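Local coordinates for protein exopolygalacturonase (PDB 2UVF) that probably hydrolyses the pectin polymer polygalacturonic acid from the ends of its chains as a family 28 glycoside hydrolase, at residues Ile238-Asp249 / Gln328-Val339. Residues are numbered along the deposited sequence; the frame is centred on the assembly and turned at random.
Sequences IERPASLINAID and QRRSSLMTLRGV. With ADA (alpha-D-galactopyranuronic acid), chain C; SO4 (sulfate ion), chain D.
Ala247 and Leu336 sit abreast on neighbouring rungs of the right-handed parallel beta-helix typical of family 28 hydrolases. Strands 245-247 and 334-337 run almost parallel, their axes approaching to 4.7 Å, and their backbones alternate bonds, Ala247 N to Thr335 O and Arg337 N to Ala247 O. The small methyl of Ala247 lies against two larger groups: its CB meets Leu336 CD2 at 3.8 Å and Val339 CG2 at 3.9 Å. Ala247 and Leu336 share their face of the sheet with Ile245 and Met334. Beyond the strands, Pro241 lays its ring against residues 328-331, where helix 322-328 ends. Its CD rests 3.6 Å above the guanidinium plane of Arg329, a compact aliphatic cover that spares the edge; two bends in the arginine chain (chi2 -74°, chi3 -49°) fold it back so that NH1 bonds Glu239 O at 2.7 Å. Gln328, which buries more surface in this contact than any other residue, turns its methylene CB against Ile238 CG2 and brings its amide to the guanidinium edge of Arg240, the planes 26° apart. Arg240, its chain extended from CG to NE, reaches past Gln328 into the sugar pocket, which His355 and Asn406 also line. Its NH1 and NH2 both bond carboxylate O6A of the galacturonic acid, and NH2 reaches O6B at 3.0 Å.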
ATOM      1  N   ILE A 238       5.427   9.774 -22.586  1.00 37.54           N
ATOM      2  CA  ILE A 238       5.831  10.978 -21.866  1.00 35.78           C
ATOM      3  C   ILE A 238       6.762  10.627 -20.689  1.00 36.73           C
ATOM      4  O   ILE A 238       6.417   9.826 -19.805  1.00 37.17           O
ATOM      5  CB  ILE A 238       4.578  11.821 -21.441  1.00 36.06           C
ATOM      6  CG1 ILE A 238       3.726  12.156 -22.679  1.00 33.96           C
ATOM      7  CG2 ILE A 238       4.981  13.075 -20.649  1.00 33.99           C
ATOM      8  CD1 ILE A 238       2.301  12.599 -22.383  1.00 34.84           C
ATOM      9  N   GLU A 239       7.959  11.210 -20.712  1.00 36.30           N
ATOM     10  CA  GLU A 239       8.966  11.025 -19.673  1.00 36.14           C
ATOM     11  C   GLU A 239       8.569  11.792 -18.408  1.00 35.89           C
ATOM     12  O   GLU A 239       8.102  12.934 -18.482  1.00 35.54           O
ATOM     13  CB  GLU A 239      10.327  11.511 -20.194  1.00 35.87           C
ATOM     14  CG  GLU A 239      11.495  11.519 -19.199  1.00 37.21           C
ATOM     15  CD  GLU A 239      12.243  10.203 -19.090  1.00 39.26           C
ATOM     16  OE1 GLU A 239      11.783   9.177 -19.631  1.00 40.62           O
ATOM     17  OE2 GLU A 239      13.307  10.191 -18.442  1.00 41.08           O
ATOM     18  N   ARG A 240       8.769  11.157 -17.254  1.00 35.11           N
ATOM     19  CA  ARG A 240       8.399  11.754 -15.972  1.00 34.05           C
ATOM     20  C   ARG A 240       9.656  12.203 -15.230  1.00 33.48           C
ATOM     21  O   ARG A 240      10.731  11.631 -15.428  1.00 33.99           O
ATOM     22  CB  ARG A 240       7.597  10.747 -15.141  1.00 34.01           C
ATOM     23  CG  ARG A 240       6.223  10.492 -15.692  1.00 32.17           C
ATOM     24  CD  ARG A 240       5.539   9.377 -14.951  1.00 30.56           C
ATOM     25  NE  ARG A 240       4.106   9.363 -15.215  1.00 27.55           N
ATOM     26  CZ  ARG A 240       3.217   8.667 -14.513  1.00 27.95           C
ATOM     27  NH1 ARG A 240       3.593   7.913 -13.487  1.00 28.67           N
ATOM     28  NH2 ARG A 240       1.944   8.733 -14.836  1.00 25.51           N
ATOM     29  N   PRO A 241       9.540  13.227 -14.372  1.00 32.96           N
ATOM     30  CA  PRO A 241      10.756  13.581 -13.682  1.00 32.58           C
ATOM     31  C   PRO A 241      11.111  12.548 -12.612  1.00 32.63           C
ATOM     32  O   PRO A 241      10.297  11.657 -12.303  1.00 31.86           O
ATOM     33  CB  PRO A 241      10.414  14.927 -13.046  1.00 33.01           C
ATOM     34  CG  PRO A 241       8.956  14.889 -12.828  1.00 32.10           C
ATOM     35  CD  PRO A 241       8.406  14.083 -13.973  1.00 32.93           C
ATOM     36  N   ALA A 242      12.324  12.669 -12.072  1.00 31.47           N
ATOM     37  CA  ALA A 242      12.735  11.902 -10.926  1.00 31.75           C
ATOM     38  C   ALA A 242      11.869  12.257  -9.699  1.00 31.65           C
ATOM     39  O   ALA A 242      11.419  13.397  -9.539  1.00 30.30           O
ATOM     40  CB  ALA A 242      14.206  12.164 -10.622  1.00 32.02           C
ATOM     41  N   SER A 243      11.635  11.248  -8.858  1.00 31.67           N
ATOM     42  CA  SER A 243      11.056  11.438  -7.532  1.00 31.11           C
ATOM     43  C   SER A 243      12.106  12.021  -6.600  1.00 31.49           C
ATOM     44  O   SER A 243      13.266  12.191  -6.989  1.00 31.11           O
ATOM     45  CB  SER A 243      10.565  10.092  -6.984  1.00 30.64           C
ATOM     46  OG  SER A 243       9.606   9.500  -7.854  1.00 30.48           O
ATOM     47  N   LEU A 244      11.708  12.306  -5.362  1.00 31.89           N
ATOM     48  CA  LEU A 244      12.635  12.746  -4.341  1.00 32.57           C
ATOM     49  C   LEU A 244      13.689  11.664  -4.069  1.00 33.03           C
ATOM     50  O   LEU A 244      14.876  11.961  -3.931  1.00 33.29           O
ATOM     51  CB  LEU A 244      11.874  13.114  -3.058  1.00 32.61           C
ATOM     52  CG  LEU A 244      12.620  13.820  -1.923  1.00 33.70           C
ATOM     53  CD1 LEU A 244      13.234  15.149  -2.414  1.00 34.01           C
ATOM     54  CD2 LEU A 244      11.708  14.046  -0.708  1.00 32.06           C
ATOM     55  N   ILE A 245      13.245  10.413  -3.990  1.00 33.13           N
ATOM     56  CA  ILE A 245      14.153   9.286  -3.799  1.00 34.09           C
ATOM     57  C   ILE A 245      13.925   8.294  -4.911  1.00 34.02           C
ATOM     58  O   ILE A 245      12.785   7.932  -5.219  1.00 34.40           O
ATOM     59  CB  ILE A 245      13.992   8.598  -2.410  1.00 34.23           C
ATOM     60  CG1 ILE A 245      14.301   9.584  -1.284  1.00 33.75           C
ATOM     61  CG2 ILE A 245      14.881   7.342  -2.305  1.00 35.25           C
ATOM     62  CD1 ILE A 245      13.509   9.350  -0.039  1.00 35.55           C
ATOM     63  N   ASN A 246      15.023   7.875  -5.528  1.00 33.92           N
ATOM     64  CA  ASN A 246      14.959   7.009  -6.694  1.00 33.94           C
ATOM     65  C   ASN A 246      15.856   5.795  -6.573  1.00 33.92           C
ATOM     66  O   ASN A 246      16.908   5.860  -5.969  1.00 33.44           O
ATOM     67  CB  ASN A 246      15.400   7.774  -7.940  1.00 33.82           C
ATOM     68  CG  ASN A 246      14.614   9.015  -8.169  1.00 32.50           C
ATOM     69  OD1 ASN A 246      13.558   8.972  -8.777  1.00 33.74           O
ATOM     70  ND2 ASN A 246      15.135  10.144  -7.712  1.00 29.32           N
ATOM     71  N   ALA A 247      15.427   4.694  -7.173  1.00 34.99           N
ATOM     72  CA  ALA A 247      16.344   3.637  -7.584  1.00 36.33           C
ATOM     73  C   ALA A 247      15.984   3.295  -9.029  1.00 37.14           C
ATOM     74  O   ALA A 247      15.226   2.363  -9.289  1.00 37.35           O
ATOM     75  CB  ALA A 247      16.242   2.424  -6.665  1.00 36.01           C
ATOM     76  N   ILE A 248      16.514   4.089  -9.965  1.00 38.68           N
ATOM     77  CA  ILE A 248      16.151   4.001 -11.392  1.00 39.20           C
ATOM     78  C   ILE A 248      17.394   3.903 -12.276  1.00 41.14           C
ATOM     79  O   ILE A 248      18.230   4.805 -12.284  1.00 41.45           O
ATOM     80  CB  ILE A 248      15.274   5.223 -11.865  1.00 39.07           C
ATOM     81  CG1 ILE A 248      14.056   5.417 -10.954  1.00 37.05           C
ATOM     82  CG2 ILE A 248      14.841   5.056 -13.347  1.00 38.25           C
ATOM     83  CD1 ILE A 248      13.235   6.667 -11.212  1.00 37.79           C
ATOM     84  N   ASP A 249      17.513   2.803 -13.015  1.00 43.15           N
ATOM     85  CA  ASP A 249      18.548   2.668 -14.048  1.00 45.15           C
ATOM     86  C   ASP A 249      18.073   3.371 -15.325  1.00 45.90           C
ATOM     87  O   ASP A 249      17.018   3.016 -15.867  1.00 45.46           O
ATOM     88  CB  ASP A 249      18.844   1.190 -14.322  1.00 45.62           C
ATOM     89  CG  ASP A 249      20.052   0.979 -15.245  1.00 47.69           C
ATOM     90  OD1 ASP A 249      19.847   0.944 -16.486  1.00 49.40           O
ATOM     91  OD2 ASP A 249      21.188   0.811 -14.732  1.00 47.11           O
ATOM     92  N   GLN A 328       1.556  14.169 -15.687  1.00 28.87           N
ATOM     93  CA  GLN A 328       2.819  13.460 -15.917  1.00 27.75           C
ATOM     94  C   GLN A 328       4.069  14.080 -15.290  1.00 27.30           C
ATOM     95  O   GLN A 328       5.048  13.388 -15.041  1.00 26.18           O
ATOM     96  CB  GLN A 328       3.052  13.234 -17.435  1.00 27.72           C
ATOM     97  CG  GLN A 328       1.900  12.583 -18.201  1.00 27.86           C
ATOM     98  CD  GLN A 328       1.485  11.214 -17.643  1.00 24.60           C
ATOM     99  OE1 GLN A 328       0.338  10.834 -17.734  1.00 27.61           O
ATOM    100  NE2 GLN A 328       2.415  10.491 -17.074  1.00 26.11           N
ATOM    101  N   ARG A 329       4.032  15.373 -15.024  1.00 28.13           N
ATOM    102  CA  ARG A 329       5.263  16.105 -14.739  1.00 28.96           C
ATOM    103  C   ARG A 329       5.487  16.530 -13.276  1.00 29.06           C
ATOM    104  O   ARG A 329       6.470  17.204 -12.975  1.00 29.92           O
ATOM    105  CB  ARG A 329       5.407  17.301 -15.701  1.00 29.35           C
ATOM    106  CG  ARG A 329       5.300  16.954 -17.206  1.00 29.49           C
ATOM    107  CD  ARG A 329       6.536  16.257 -17.713  1.00 33.05           C
ATOM    108  NE  ARG A 329       7.723  16.999 -17.302  1.00 35.96           N
ATOM    109  CZ  ARG A 329       8.928  16.465 -17.151  1.00 40.28           C
ATOM    110  NH1 ARG A 329       9.127  15.163 -17.375  1.00 40.29           N
ATOM    111  NH2 ARG A 329       9.942  17.242 -16.769  1.00 43.23           N
ATOM    112  N   ARG A 330       4.612  16.114 -12.362  1.00 29.19           N
ATOM    113  CA  ARG A 330       4.871  16.313 -10.911  1.00 28.75           C
ATOM    114  C   ARG A 330       5.698  15.147 -10.385  1.00 29.04           C
ATOM    115  O   ARG A 330       5.429  14.005 -10.737  1.00 29.03           O
ATOM    116  CB  ARG A 330       3.561  16.385 -10.133  1.00 28.91           C
ATOM    117  CG  ARG A 330       2.608  17.435 -10.625  1.00 27.28           C
ATOM    118  CD  ARG A 330       1.334  17.444  -9.819  1.00 25.99           C
ATOM    119  NE  ARG A 330       0.306  16.558 -10.360  1.00 28.43           N
ATOM    120  CZ  ARG A 330      -0.533  15.839  -9.615  1.00 28.83           C
ATOM    121  NH1 ARG A 330      -0.441  15.858  -8.280  1.00 29.86           N
ATOM    122  NH2 ARG A 330      -1.443  15.083 -10.199  1.00 27.99           N
ATOM    123  N   SER A 331       6.708  15.435  -9.567  1.00 29.00           N
ATOM    124  CA  SER A 331       7.536  14.398  -8.947  1.00 29.35           C
ATOM    125  C   SER A 331       6.805  13.606  -7.847  1.00 29.60           C
ATOM    126  O   SER A 331       6.288  14.181  -6.886  1.00 28.82           O
ATOM    127  CB  SER A 331       8.806  15.013  -8.341  1.00 29.85           C
ATOM    128  OG  SER A 331       9.848  15.204  -9.306  1.00 29.09           O
ATOM    129  N   SER A 332       6.771  12.286  -8.006  1.00 29.29           N
ATOM    130  CA  SER A 332       6.357  11.377  -6.937  1.00 29.65           C
ATOM    131  C   SER A 332       7.368  11.410  -5.803  1.00 30.00           C
ATOM    132  O   SER A 332       8.479  11.949  -5.951  1.00 29.87           O
ATOM    133  CB  SER A 332       6.229   9.950  -7.467  1.00 29.31           C
ATOM    134  OG  SER A 332       5.080   9.855  -8.263  1.00 29.28           O
ATOM    135  N   LEU A 333       7.001  10.844  -4.666  1.00 29.69           N
ATOM    136  CA  LEU A 333       7.899  10.884  -3.522  1.00 29.75           C
ATOM    137  C   LEU A 333       9.058   9.884  -3.646  1.00 29.78           C
ATOM    138  O   LEU A 333      10.204  10.205  -3.346  1.00 29.77           O
ATOM    139  CB  LEU A 333       7.108  10.681  -2.220  1.00 29.73           C
ATOM    140  CG  LEU A 333       7.896  11.033  -0.956  1.00 31.18           C
ATOM    141  CD1 LEU A 333       7.215  12.151  -0.154  1.00 30.50           C
ATOM    142  CD2 LEU A 333       8.161   9.782  -0.130  1.00 30.31           C
ATOM    143  N   MET A 334       8.756   8.672  -4.095  1.00 30.27           N
ATOM    144  CA  MET A 334       9.746   7.609  -4.140  1.00 30.92           C
ATOM    145  C   MET A 334       9.427   6.703  -5.307  1.00 31.16           C
ATOM    146  O   MET A 334       8.290   6.315  -5.487  1.00 30.93           O
ATOM    147  CB  MET A 334       9.748   6.803  -2.840  1.00 30.18           C
ATOM    148  CG  MET A 334      10.941   5.892  -2.702  1.00 30.95           C
ATOM    149  SD  MET A 334      10.952   4.873  -1.224  1.00 32.64           S
ATOM    150  CE  MET A 334      11.175   6.098   0.071  1.00 31.82           C
ATOM    151  N   THR A 335      10.432   6.388  -6.115  1.00 31.92           N
ATOM    152  CA  THR A 335      10.236   5.476  -7.233  1.00 32.24           C
ATOM    153  C   THR A 335      11.393   4.509  -7.307  1.00 32.95           C
ATOM    154  O   THR A 335      12.488   4.884  -7.674  1.00 33.26           O
ATOM    155  CB  THR A 335      10.079   6.224  -8.581  1.00 32.26           C
ATOM    156  OG1 THR A 335       8.971   7.129  -8.488  1.00 32.14           O
ATOM    157  CG2 THR A 335       9.843   5.236  -9.725  1.00 29.79           C
ATOM    158  N   LEU A 336      11.131   3.255  -6.958  1.00 33.68           N
ATOM    159  CA  LEU A 336      12.162   2.240  -6.956  1.00 34.13           C
ATOM    160  C   LEU A 336      11.793   1.263  -8.023  1.00 34.28           C
ATOM    161  O   LEU A 336      10.725   0.665  -7.971  1.00 34.31           O
ATOM    162  CB  LEU A 336      12.251   1.534  -5.599  1.00 33.41           C
ATOM    163  CG  LEU A 336      12.216   2.423  -4.357  1.00 33.87           C
ATOM    164  CD1 LEU A 336      12.035   1.505  -3.159  1.00 34.80           C
ATOM    165  CD2 LEU A 336      13.454   3.326  -4.221  1.00 32.21           C
ATOM    166  N   ARG A 337      12.695   1.106  -8.990  1.00 35.00           N
ATOM    167  CA  ARG A 337      12.428   0.305 -10.180  1.00 35.27           C
ATOM    168  C   ARG A 337      13.534  -0.739 -10.418  1.00 35.62           C
ATOM    169  O   ARG A 337      14.730  -0.440 -10.287  1.00 35.80           O
ATOM    170  CB  ARG A 337      12.268   1.214 -11.396  1.00 34.90           C
ATOM    171  CG  ARG A 337      11.757   0.482 -12.625  1.00 34.76           C
ATOM    172  CD  ARG A 337      11.550   1.405 -13.802  1.00 34.74           C
ATOM    173  NE  ARG A 337      12.803   1.943 -14.324  1.00 35.18           N
ATOM    174  CZ  ARG A 337      12.917   2.550 -15.505  1.00 35.83           C
ATOM    175  NH1 ARG A 337      11.864   2.676 -16.296  1.00 35.38           N
ATOM    176  NH2 ARG A 337      14.091   3.006 -15.910  1.00 35.55           N
ATOM    177  N   GLY A 338      13.118  -1.954 -10.756  1.00 36.02           N
ATOM    178  CA  GLY A 338      14.040  -3.062 -11.001  1.00 36.30           C
ATOM    179  C   GLY A 338      14.752  -3.642  -9.798  1.00 37.12           C
ATOM    180  O   GLY A 338      15.696  -4.407  -9.971  1.00 37.65           O
ATOM    181  N   VAL A 339      14.299  -3.312  -8.582  1.00 37.28           N
ATOM    182  CA  VAL A 339      15.001  -3.719  -7.364  1.00 37.14           C
ATOM    183  C   VAL A 339      14.663  -5.143  -6.915  1.00 37.99           C
ATOM    184  O   VAL A 339      13.494  -5.553  -6.870  1.00 38.07           O
ATOM    185  CB  VAL A 339      14.839  -2.689  -6.196  1.00 37.53           C
ATOM    186  CG1 VAL A 339      15.748  -3.039  -5.030  1.00 36.28           C
ATOM    187  CG2 VAL A 339      15.154  -1.280  -6.670  1.00 35.34           C
TER
HETATM  188  C1  ADA C   2      -3.029   4.649 -12.233  1.00 48.63           C
HETATM  189  C2  ADA C   2      -2.428   3.411 -11.536  1.00 49.10           C
HETATM  190  C3  ADA C   2      -1.321   3.904 -10.585  1.00 48.76           C
HETATM  191  C4  ADA C   2      -0.229   4.679 -11.386  1.00 47.80           C
HETATM  192  C5  ADA C   2      -0.878   5.865 -12.133  1.00 46.90           C
HETATM  193  C6  ADA C   2       0.025   6.760 -13.026  1.00 46.04           C
HETATM  194  O2  ADA C   2      -3.441   2.655 -10.842  1.00 46.13           O
HETATM  195  O3  ADA C   2      -0.768   2.820  -9.843  1.00 50.89           O
HETATM  196  O4  ADA C   2       0.453   3.821 -12.308  1.00 46.13           O
HETATM  197  O5  ADA C   2      -2.006   5.417 -12.945  1.00 47.28           O
HETATM  198  O6B ADA C   2      -0.399   7.001 -14.178  1.00 45.16           O
HETATM  199  O6A ADA C   2       1.102   7.204 -12.558  1.00 43.57           O
HETATM  200  S   SO4 D1607      13.480   4.884 -19.170  1.00 56.34           S
HETATM  201  O1  SO4 D1607      14.197   5.868 -18.356  1.00 54.56           O
HETATM  202  O2  SO4 D1607      12.120   4.632 -18.665  1.00 52.63           O
HETATM  203  O3  SO4 D1607      13.376   5.381 -20.550  1.00 55.79           O
HETATM  204  O4  SO4 D1607      14.280   3.653 -19.148  1.00 56.08           O
HETATM  205  O   HOH W   1       8.841  10.946  -9.927  1.00 28.97           O
HETATM  206  O   HOH W   2      15.512   0.870 -12.986  1.00 33.22           O